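Local coordinates for protein Abbfa_003403 (Acinetobacter baumannii, PDB 4ZXH) that probably builds a peptide product as a four-domain nonribosomal peptide synthetase, with condensation, adenylation, carrier and thioesterase domains working through a phosphopantetheine arm, at residues Arg337-Val342 with Asn351-Ile356; His208-His213 with Asn275-Thr280; Gln1203-Leu1208 with Phe1214-Lys1219. All blocks are in the same frame, centred on the assembly; numbering follows the deposited sequence.

Interaction 1 (Arg337-Val342 with Asn351-Ile356). With PNS (4'-phosphopantetheine), chain B.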
loop_
_atom_site.group_PDB
_atom_site.type_symbol
_atom_site.label_atom_id
_atom_site.label_comp_id
_atom_site.label_asym_id
_atom_site.label_seq_id
_atom_site.Cartn_x
_atom_site.Cartn_y
_atom_site.Cartn_z
ATOM N N ARG A 337 23.833 -0.064 -4.246
ATOM C CA ARG A 337 24.266 -1.072 -5.195
ATOM C C ARG A 337 23.668 -2.430 -4.837
ATOM O O ARG A 337 23.408 -3.240 -5.721
ATOM C CB ARG A 337 25.795 -1.147 -5.250
ATOM C CG ARG A 337 26.331 -2.113 -6.301
ATOM C CD ARG A 337 25.942 -1.657 -7.693
ATOM N NE ARG A 337 26.544 -2.471 -8.746
ATOM C CZ ARG A 337 25.969 -3.538 -9.297
ATOM N NH1 ARG A 337 24.764 -3.938 -8.898
ATOM N NH2 ARG A 337 26.602 -4.205 -10.252
ATOM N N VAL A 338 23.444 -2.686 -3.550
ATOM C CA VAL A 338 22.817 -3.946 -3.148
ATOM C C VAL A 338 21.354 -3.981 -3.593
ATOM O O VAL A 338 20.870 -5.015 -4.062
ATOM C CB VAL A 338 22.887 -4.178 -1.627
ATOM C CG1 VAL A 338 22.072 -5.412 -1.236
ATOM C CG2 VAL A 338 24.322 -4.341 -1.187
ATOM N N VAL A 339 20.647 -2.858 -3.456
ATOM C CA VAL A 339 19.243 -2.836 -3.840
ATOM C C VAL A 339 19.133 -3.012 -5.344
ATOM O O VAL A 339 18.245 -3.707 -5.829
ATOM C CB VAL A 339 18.550 -1.553 -3.404
ATOM C CG1 VAL A 339 17.256 -1.362 -4.175
ATOM C CG2 VAL A 339 18.273 -1.604 -1.923
ATOM N N GLU A 340 20.066 -2.413 -6.073
ATOM C CA GLU A 340 20.126 -2.584 -7.524
ATOM C C GLU A 340 20.278 -4.062 -7.908
ATOM O O GLU A 340 19.629 -4.522 -8.842
ATOM C CB GLU A 340 21.267 -1.743 -8.108
ATOM C CG GLU A 340 21.615 -2.005 -9.574
ATOM C CD GLU A 340 22.727 -1.073 -10.109
ATOM O OE1 GLU A 340 23.170 -0.145 -9.386
ATOM O OE2 GLU A 340 23.162 -1.280 -11.261
ATOM N N ALA A 341 21.098 -4.804 -7.165
ATOM C CA ALA A 341 21.397 -6.203 -7.494
ATOM C C ALA A 341 20.283 -7.154 -7.092
ATOM O O ALA A 341 19.949 -8.065 -7.832
ATOM C CB ALA A 341 22.703 -6.639 -6.839
ATOM N N VAL A 342 19.723 -6.952 -5.905
ATOM C CA VAL A 342 18.643 -7.797 -5.401
ATOM C C VAL A 342 17.366 -7.566 -6.189
ATOM O O VAL A 342 16.579 -8.479 -6.428
ATOM C CB VAL A 342 18.378 -7.512 -3.929
ATOM C CG1 VAL A 342 17.191 -8.324 -3.429
ATOM C CG2 VAL A 342 19.633 -7.787 -3.116
ATOM N N ASN A 351 10.932 1.673 2.889
ATOM C CA ASN A 351 12.309 1.644 2.445
ATOM C C ASN A 351 12.643 0.226 1.955
ATOM O O ASN A 351 12.291 -0.753 2.608
ATOM C CB ASN A 351 13.244 2.079 3.567
ATOM C CG ASN A 351 14.685 2.050 3.144
ATOM O OD1 ASN A 351 15.162 2.963 2.466
ATOM N ND2 ASN A 351 15.389 0.990 3.521
ATOM N N PRO A 352 13.286 0.114 0.785
ATOM C CA PRO A 352 13.634 -1.176 0.169
ATOM C C PRO A 352 14.410 -2.105 1.099
ATOM O O PRO A 352 15.253 -1.597 1.836
ATOM C CB PRO A 352 14.510 -0.768 -1.017
ATOM C CG PRO A 352 14.044 0.597 -1.367
ATOM C CD PRO A 352 13.633 1.260 -0.077
ATOM N N LEU A 353 14.125 -3.415 1.073
ATOM C CA LEU A 353 14.918 -4.439 1.793
ATOM C C LEU A 353 14.862 -4.430 3.326
ATOM O O LEU A 353 14.807 -5.495 3.949
ATOM C CB LEU A 353 16.391 -4.352 1.398
ATOM C CG LEU A 353 16.678 -4.693 -0.054
ATOM C CD1 LEU A 353 18.183 -4.768 -0.250
ATOM C CD2 LEU A 353 15.985 -6.003 -0.468
ATOM N N ALA A 354 14.908 -3.250 3.933
ATOM C CA ALA A 354 14.853 -3.140 5.392
ATOM C C ALA A 354 14.017 -1.946 5.843
ATOM O O ALA A 354 14.147 -0.841 5.298
ATOM C CB ALA A 354 16.258 -3.029 5.966
ATOM N N GLN A 355 13.179 -2.162 6.848
ATOM C CA GLN A 355 12.370 -1.081 7.392
ATOM C C GLN A 355 12.604 -0.890 8.890
ATOM O O GLN A 355 11.933 -0.090 9.532
ATOM C CB GLN A 355 10.896 -1.347 7.134
ATOM C CG GLN A 355 10.552 -1.516 5.659
ATOM C CD GLN A 355 10.713 -2.938 5.162
ATOM O OE1 GLN A 355 10.340 -3.899 5.847
ATOM N NE2 GLN A 355 11.282 -3.083 3.967
ATOM N N ILE A 356 13.542 -1.659 9.432
ATOM C CA ILE A 356 13.891 -1.634 10.838
ATOM C C ILE A 356 15.379 -1.363 10.916
ATOM O O ILE A 356 16.147 -1.943 10.145
ATOM C CB ILE A 356 13.586 -2.976 11.557
ATOM C CG1 ILE A 356 12.213 -3.518 11.168
ATOM C CG2 ILE A 356 13.728 -2.829 13.083
ATOM C CD1 ILE A 356 11.093 -2.610 11.525
HETATM O O23 PNS B . 14.881 2.307 -5.229
HETATM P P24 PNS B . 16.245 2.710 -5.724
HETATM O O25 PNS B . 16.948 1.807 -6.702
HETATM O O27 PNS B . 17.159 2.812 -4.399
HETATM C C28 PNS B . 16.765 3.640 -3.310
HETATM C C29 PNS B . 17.841 3.588 -2.240
HETATM C C30 PNS B . 19.128 4.049 -2.926
HETATM C C31 PNS B . 17.979 2.154 -1.729
HETATM C C32 PNS B . 17.438 4.494 -1.066
HETATM O O33 PNS B . 16.057 4.224 -0.773
HETATM C C34 PNS B . 18.334 4.254 0.134
HETATM O O35 PNS B . 19.546 4.457 0.098
HETATM N N36 PNS B . 17.777 3.822 1.257
HETATM C C37 PNS B . 18.551 3.560 2.460
HETATM C C38 PNS B . 18.009 4.467 3.564
HETATM C C39 PNS B . 19.123 4.852 4.488
HETATM O O40 PNS B . 20.246 5.070 4.058
HETATM N N41 PNS B . 18.764 4.923 5.763
HETATM C C42 PNS B . 19.583 5.269 6.899
HETATM C C43 PNS B . 18.700 4.841 8.054
HETATM S S44 PNS B . 19.246 3.209 8.574
#
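Leu353 meets helix 335-342 from the corner of a classic gamma-turn, with phi at 68° and psi at -42°. The turn is closed by the backbone bond from Ala354 N to Pro352 O (2.7 Å), and it presents the leucine to three helix valines. The two methyls divide the work. CD1 lies 3.6 Å from Val339 CG2 and also reaches CG1 of Val338, whereas CD2 meets Val342 CG1 at 4.0 Å. Leu353 and Val339 run past one another in opposite senses, and Val339 CG2 also lies 4.0 Å from Pro352 CB. Every contact between the two segments is apolar, and Val338, Val339 and Leu353 are buried.

Both segments belong to the condensation domain. Val339, Asn351 and Pro352 border the phosphopantetheine, consistent with the tunnel through which the arm enters condensation domains. Val339 serves both surfaces: CG2 faces Leu353 and also lies 3.8 Å from the cofactor's C31. Asn351 has CG anti to its own nitrogen (chi1 180°), an arrangement in which its OD1 accepts a clearly bent hydrogen bond from N36 of the cofactor at 3.0 Å. The same amide donates from ND2 to Ala354 O (2.8 Å), with the acceptor nearly in the amide plane, so both ends of the carboxamide are engaged and its rotation is fixed. Gln355 NE2 donates almost straight to Asn351 O at 2.9 Å, a second-shell bond consistent with holding the backbone of Asn351 in place. The cofactor is also hydrogen-bonded to Arg346 NE and Ser1008 N.

Interaction 2 (His208-His213 with Asn275-Thr280)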
loop_
_atom_site.group_PDB
_atom_site.type_symbol
_atom_site.label_atom_id
_atom_site.label_comp_id
_atom_site.label_asym_id
_atom_site.label_seq_id
_atom_site.Cartn_x
_atom_site.Cartn_y
_atom_site.Cartn_z
ATOM N N HIS A 208 16.008 -14.479 0.114
ATOM C CA HIS A 208 14.774 -14.929 0.747
ATOM C C HIS A 208 14.177 -13.909 1.713
ATOM O O HIS A 208 13.327 -14.257 2.531
ATOM C CB HIS A 208 15.007 -16.243 1.510
ATOM C CG HIS A 208 15.532 -17.361 0.661
ATOM N ND1 HIS A 208 14.898 -17.788 -0.488
ATOM C CD2 HIS A 208 16.612 -18.162 0.813
ATOM C CE1 HIS A 208 15.580 -18.787 -1.018
ATOM N NE2 HIS A 208 16.622 -19.035 -0.247
ATOM N N ALA A 209 14.634 -12.667 1.650
ATOM C CA ALA A 209 14.165 -11.655 2.592
ATOM C C ALA A 209 12.730 -11.298 2.291
ATOM O O ALA A 209 12.348 -11.188 1.122
ATOM C CB ALA A 209 15.035 -10.415 2.530
ATOM N N PRO A 210 11.919 -11.106 3.335
ATOM C CA PRO A 210 10.572 -10.620 3.038
ATOM C C PRO A 210 10.600 -9.176 2.508
ATOM O O PRO A 210 11.495 -8.382 2.790
ATOM C CB PRO A 210 9.867 -10.696 4.390
ATOM C CG PRO A 210 10.946 -10.446 5.349
ATOM C CD PRO A 210 12.194 -11.099 4.778
ATOM N N HIS A 211 9.596 -8.865 1.716
ATOM C CA HIS A 211 9.398 -7.545 1.173
ATOM C C HIS A 211 9.190 -6.528 2.286
ATOM O O HIS A 211 9.723 -5.419 2.224
ATOM C CB HIS A 211 8.201 -7.585 0.227
ATOM C CG HIS A 211 7.827 -6.263 -0.350
ATOM N ND1 HIS A 211 8.412 -5.761 -1.494
ATOM C CD2 HIS A 211 6.907 -5.347 0.043
ATOM C CE1 HIS A 211 7.866 -4.591 -1.780
ATOM N NE2 HIS A 211 6.954 -4.316 -0.861
ATOM N N VAL A 212 8.427 -6.915 3.307
ATOM C CA VAL A 212 8.130 -6.034 4.438
ATOM C C VAL A 212 7.949 -6.876 5.707
ATOM O O VAL A 212 7.566 -8.053 5.640
ATOM C CB VAL A 212 6.867 -5.165 4.165
ATOM C CG1 VAL A 212 5.646 -6.023 3.884
ATOM C CG2 VAL A 212 6.578 -4.255 5.315
ATOM N N HIS A 213 8.257 -6.289 6.860
ATOM C CA HIS A 213 8.096 -6.971 8.140
ATOM C C HIS A 213 6.626 -7.160 8.445
ATOM O O HIS A 213 5.774 -6.575 7.792
ATOM C CB HIS A 213 8.740 -6.177 9.261
ATOM C CG HIS A 213 8.066 -4.865 9.512
ATOM N ND1 HIS A 213 6.881 -4.758 10.210
ATOM C CD2 HIS A 213 8.394 -3.610 9.130
ATOM C CE1 HIS A 213 6.520 -3.488 10.263
ATOM N NE2 HIS A 213 7.418 -2.772 9.611
ATOM N N ASN A 275 11.704 -14.810 9.706
ATOM C CA ASN A 275 12.598 -14.105 8.807
ATOM C C ASN A 275 12.490 -12.604 9.028
ATOM O O ASN A 275 11.486 -11.968 8.673
ATOM C CB ASN A 275 12.293 -14.478 7.356
ATOM C CG ASN A 275 12.718 -15.901 7.016
ATOM O OD1 ASN A 275 11.885 -16.772 6.761
ATOM N ND2 ASN A 275 14.021 -16.136 6.992
ATOM N N LEU A 276 13.526 -12.046 9.643
ATOM C CA LEU A 276 13.548 -10.629 9.980
ATOM C C LEU A 276 14.769 -9.949 9.393
ATOM O O LEU A 276 15.863 -10.527 9.401
ATOM C CB LEU A 276 13.545 -10.444 11.484
ATOM C CG LEU A 276 12.487 -11.220 12.245
ATOM C CD1 LEU A 276 12.942 -11.421 13.697
ATOM C CD2 LEU A 276 11.191 -10.466 12.183
ATOM N N VAL A 277 14.591 -8.725 8.890
ATOM C CA VAL A 277 15.730 -7.926 8.436
ATOM C C VAL A 277 15.914 -6.668 9.275
ATOM O O VAL A 277 14.953 -5.955 9.547
ATOM C CB VAL A 277 15.584 -7.520 6.967
ATOM C CG1 VAL A 277 16.780 -6.708 6.527
ATOM C CG2 VAL A 277 15.445 -8.744 6.101
ATOM N N ILE A 278 17.154 -6.403 9.686
ATOM C CA ILE A 278 17.494 -5.177 10.403
ATOM C C ILE A 278 18.671 -4.462 9.739
ATOM O O ILE A 278 19.729 -5.063 9.537
ATOM C CB ILE A 278 17.853 -5.456 11.869
ATOM C CG1 ILE A 278 16.653 -6.017 12.623
ATOM C CG2 ILE A 278 18.317 -4.186 12.558
ATOM C CD1 ILE A 278 16.881 -6.117 14.104
ATOM N N ALA A 279 18.497 -3.180 9.415
ATOM C CA ALA A 279 19.571 -2.392 8.803
ATOM C C ALA A 279 20.510 -1.860 9.877
ATOM O O ALA A 279 20.039 -1.429 10.924
ATOM C CB ALA A 279 19.002 -1.233 7.977
ATOM N N THR A 280 21.819 -1.895 9.611
ATOM C CA THR A 280 22.839 -1.342 10.518
ATOM C C THR A 280 23.938 -0.550 9.814
ATOM O O THR A 280 24.865 -1.130 9.272
ATOM C CB THR A 280 23.577 -2.424 11.316
ATOM O OG1 THR A 280 22.643 -3.337 11.897
ATOM C CG2 THR A 280 24.384 -1.760 12.424
#
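Val277 turns one methyl, CG2, onto the loop 208-213, where Ala209 CB approaches it to 4.0 Å and Pro210 CD to 4.2 Å. With CG1 anti to the backbone nitrogen (chi1 -180°), CG2 is the branch left beside that nitrogen, and it alone makes the valine's contacts with the loop. The proline ring adds a second point of contact two residues back along the strand: its CG lies 3.7 Å from Asn275 O, a carbon-to-oxygen approach, and its CD is 4.3 Å from Asn275 CB. Pro210, Asn275 and Val277 therefore account for most of the 174 Å² buried, Pro210 contributing 50 Å².

The opposite impression is given by the start of the loop. His208 is exposed and poorly ordered, its imidazole turns off from the strand, and its side chain comes no closer than 5.6 Å. None of the touching residues is fully buried, so this is a surface contact whose close part is made by Ala209 and Pro210 on Val277 CG2 and Asn275.

In the condensation domain, strand 275-279 pairs antiparallel with strand 302-306, and His304 of that partner touches both Ala209 and Val277. Asn275 ND2 makes a weak hydrogen bond to His304 NE2.

The loop thus lies on the strand through van der Waals contact and does not extend the sheet. Its histidines bond to third parties, His211 NE2 to Asp347 and His213 NE2 to Asp402, whereas its meeting with the strand, carbon against carbon plus one carbon-to-oxygen approach, has no directional bond of its own.

Interaction 3 (Gln1203-Leu1208 with Phe1214-Lys1219)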
loop_
_atom_site.group_PDB
_atom_site.type_symbol
_atom_site.label_atom_id
_atom_site.label_comp_id
_atom_site.label_asym_id
_atom_site.label_seq_id
_atom_site.Cartn_x
_atom_site.Cartn_y
_atom_site.Cartn_z
ATOM N N GLN A 1203 -18.994 3.906 -47.381
ATOM C CA GLN A 1203 -20.451 3.900 -47.473
ATOM C C GLN A 1203 -21.126 4.009 -46.100
ATOM O O GLN A 1203 -22.176 4.641 -45.976
ATOM C CB GLN A 1203 -20.955 2.646 -48.173
ATOM C CG GLN A 1203 -22.444 2.739 -48.496
ATOM C CD GLN A 1203 -23.088 1.387 -48.744
ATOM O OE1 GLN A 1203 -22.411 0.357 -48.790
ATOM N NE2 GLN A 1203 -24.406 1.382 -48.894
ATOM N N TYR A 1204 -20.534 3.394 -45.076
ATOM C CA TYR A 1204 -21.097 3.467 -43.733
ATOM C C TYR A 1204 -21.000 4.891 -43.202
ATOM O O TYR A 1204 -21.953 5.422 -42.642
ATOM C CB TYR A 1204 -20.387 2.497 -42.788
ATOM C CG TYR A 1204 -20.935 2.512 -41.375
ATOM C CD1 TYR A 1204 -22.092 1.826 -41.056
ATOM C CD2 TYR A 1204 -20.292 3.207 -40.365
ATOM C CE1 TYR A 1204 -22.601 1.838 -39.779
ATOM C CE2 TYR A 1204 -20.799 3.220 -39.071
ATOM C CZ TYR A 1204 -21.955 2.532 -38.787
ATOM O OH TYR A 1204 -22.477 2.536 -37.511
ATOM N N LEU A 1205 -19.841 5.508 -43.408
ATOM C CA LEU A 1205 -19.594 6.876 -42.964
ATOM C C LEU A 1205 -20.541 7.895 -43.615
ATOM O O LEU A 1205 -21.001 8.829 -42.950
ATOM C CB LEU A 1205 -18.132 7.256 -43.237
ATOM C CG LEU A 1205 -17.112 6.434 -42.439
ATOM C CD1 LEU A 1205 -15.675 6.740 -42.832
ATOM C CD2 LEU A 1205 -17.306 6.642 -40.943
ATOM N N ARG A 1206 -20.838 7.717 -44.903
ATOM C CA ARG A 1206 -21.693 8.664 -45.631
ATOM C C ARG A 1206 -23.095 8.790 -45.039
ATOM O O ARG A 1206 -23.768 9.797 -45.251
ATOM C CB ARG A 1206 -21.800 8.269 -47.105
ATOM C CG ARG A 1206 -20.501 8.433 -47.856
ATOM C CD ARG A 1206 -20.630 8.228 -49.356
ATOM N NE ARG A 1206 -19.321 8.364 -49.993
ATOM C CZ ARG A 1206 -18.613 7.347 -50.472
ATOM N NH1 ARG A 1206 -19.101 6.112 -50.415
ATOM N NH2 ARG A 1206 -17.420 7.562 -51.016
ATOM N N GLU A 1207 -23.522 7.775 -44.289
ATOM C CA GLU A 1207 -24.837 7.779 -43.645
ATOM C C GLU A 1207 -24.857 8.678 -42.403
ATOM O O GLU A 1207 -25.919 8.957 -41.853
ATOM C CB GLU A 1207 -25.265 6.353 -43.242
ATOM C CG GLU A 1207 -25.130 5.265 -44.311
ATOM C CD GLU A 1207 -25.942 5.530 -45.573
ATOM O OE1 GLU A 1207 -27.067 6.082 -45.477
ATOM O OE2 GLU A 1207 -25.451 5.162 -46.667
ATOM N N LEU A 1208 -23.681 9.112 -41.955
ATOM C CA LEU A 1208 -23.565 9.924 -40.744
ATOM C C LEU A 1208 -23.263 11.399 -41.042
ATOM O O LEU A 1208 -22.859 11.756 -42.161
ATOM C CB LEU A 1208 -22.472 9.356 -39.830
ATOM C CG LEU A 1208 -22.586 7.885 -39.418
ATOM C CD1 LEU A 1208 -21.344 7.403 -38.638
ATOM C CD2 LEU A 1208 -23.853 7.681 -38.615
ATOM N N PHE A 1214 -16.274 11.456 -37.257
ATOM C CA PHE A 1214 -15.016 11.542 -36.519
ATOM C C PHE A 1214 -15.120 10.832 -35.188
ATOM O O PHE A 1214 -14.140 10.283 -34.686
ATOM C CB PHE A 1214 -14.597 12.988 -36.268
ATOM C CG PHE A 1214 -14.253 13.743 -37.505
ATOM C CD1 PHE A 1214 -14.180 13.110 -38.724
ATOM C CD2 PHE A 1214 -13.986 15.090 -37.446
ATOM C CE1 PHE A 1214 -13.868 13.813 -39.869
ATOM C CE2 PHE A 1214 -13.664 15.793 -38.586
ATOM C CZ PHE A 1214 -13.605 15.151 -39.799
ATOM N N ASP A 1215 -16.303 10.866 -34.595
ATOM C CA ASP A 1215 -16.505 10.144 -33.357
ATOM C C ASP A 1215 -16.446 8.645 -33.633
ATOM O O ASP A 1215 -15.823 7.902 -32.877
ATOM C CB ASP A 1215 -17.829 10.533 -32.687
ATOM C CG ASP A 1215 -17.820 11.965 -32.150
ATOM O OD1 ASP A 1215 -16.734 12.597 -32.105
ATOM O OD2 ASP A 1215 -18.907 12.457 -31.763
ATOM N N HIS A 1216 -17.063 8.200 -34.725
ATOM C CA HIS A 1216 -17.094 6.773 -34.999
ATOM C C HIS A 1216 -15.683 6.231 -35.208
ATOM O O HIS A 1216 -15.301 5.227 -34.606
ATOM C CB HIS A 1216 -17.951 6.443 -36.207
ATOM C CG HIS A 1216 -17.994 4.978 -36.501
ATOM N ND1 HIS A 1216 -18.615 4.074 -35.666
ATOM C CD2 HIS A 1216 -17.450 4.250 -37.507
ATOM C CE1 HIS A 1216 -18.471 2.855 -36.157
ATOM N NE2 HIS A 1216 -17.768 2.932 -37.272
ATOM N N VAL A 1217 -14.903 6.905 -36.044
ATOM C CA VAL A 1217 -13.542 6.458 -36.315
ATOM C C VAL A 1217 -12.679 6.531 -35.053
ATOM O O VAL A 1217 -11.883 5.628 -34.787
ATOM C CB VAL A 1217 -12.898 7.278 -37.462
ATOM C CG1 VAL A 1217 -11.487 6.851 -37.698
ATOM C CG2 VAL A 1217 -13.707 7.121 -38.746
ATOM N N LEU A 1218 -12.849 7.578 -34.253
ATOM C CA LEU A 1218 -12.066 7.679 -33.026
ATOM C C LEU A 1218 -12.365 6.494 -32.130
ATOM O O LEU A 1218 -11.462 5.813 -31.671
ATOM C CB LEU A 1218 -12.358 8.982 -32.285
ATOM C CG LEU A 1218 -11.642 9.146 -30.936
ATOM C CD1 LEU A 1218 -10.141 8.993 -31.103
ATOM C CD2 LEU A 1218 -11.966 10.481 -30.315
ATOM N N LYS A 1219 -13.651 6.258 -31.905
ATOM C CA LYS A 1219 -14.129 5.206 -31.017
ATOM C C LYS A 1219 -13.604 3.845 -31.478
ATOM O O LYS A 1219 -13.090 3.061 -30.671
ATOM C CB LYS A 1219 -15.667 5.227 -30.966
ATOM C CG LYS A 1219 -16.287 4.396 -29.869
ATOM C CD LYS A 1219 -17.816 4.503 -29.862
#
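Tyr1204 lays the CE2 corner of its ring over one face of the His1216 imidazole, toward the rim, with CE2 3.5 Å from NE2. The pair joins two successive helices, 1202-1206 and 1210-1223, in the thioesterase domain. This domain has the alpha/beta-hydrolase fold, and both helices fall in the helical insertion between strands 1157-1163 and 1262-1267, consistent with the lid of such thioesterases.

The planes meet at 49°, with centroids 5.0 Å apart, an oblique pairing. Both side chains have CG anti to their own nitrogens (chi1 -179° for Tyr1204, -180° for His1216), which extends each from its helix toward the other; the side chains as a whole cross at about a right angle, although their ring planes are much less steeply inclined.

Beside the ring pair, the buried Leu1205 brings CD2 4.2 Å from His1216 CD2 and equally far from Val1217 CG2. Leu1205 also packs on Ala1180 and Leu1183 of helix 1179-1191, while Val1217 touches Phe1236 of helix 1233-1251. Leu1208, partly exposed, sets its CD1 4.3 Å from His1216 CB.

Interactions 1 and 2 are neighbours in the condensation domain, with centres 9 Å apart. Ile356 O lies 2.8 Å from Ala279 N, a probable backbone hydrogen bond that joins the second segments of the two. Gln355 adds weak hydrogen bonds to the loop of interaction 2, through NE2 to His211 O and OE1 to His213 N, each 3.3 Å. Interaction 1 touches the phosphopantetheine directly, whereas the Val277 side chain of interaction 2 is about 10 Å from it. Interaction 3 belongs to the thioesterase domain: its centre is 54 Å from that of interaction 1 and 58 Å from that of interaction 2, with nearest atoms about 39 and 37 Å apart.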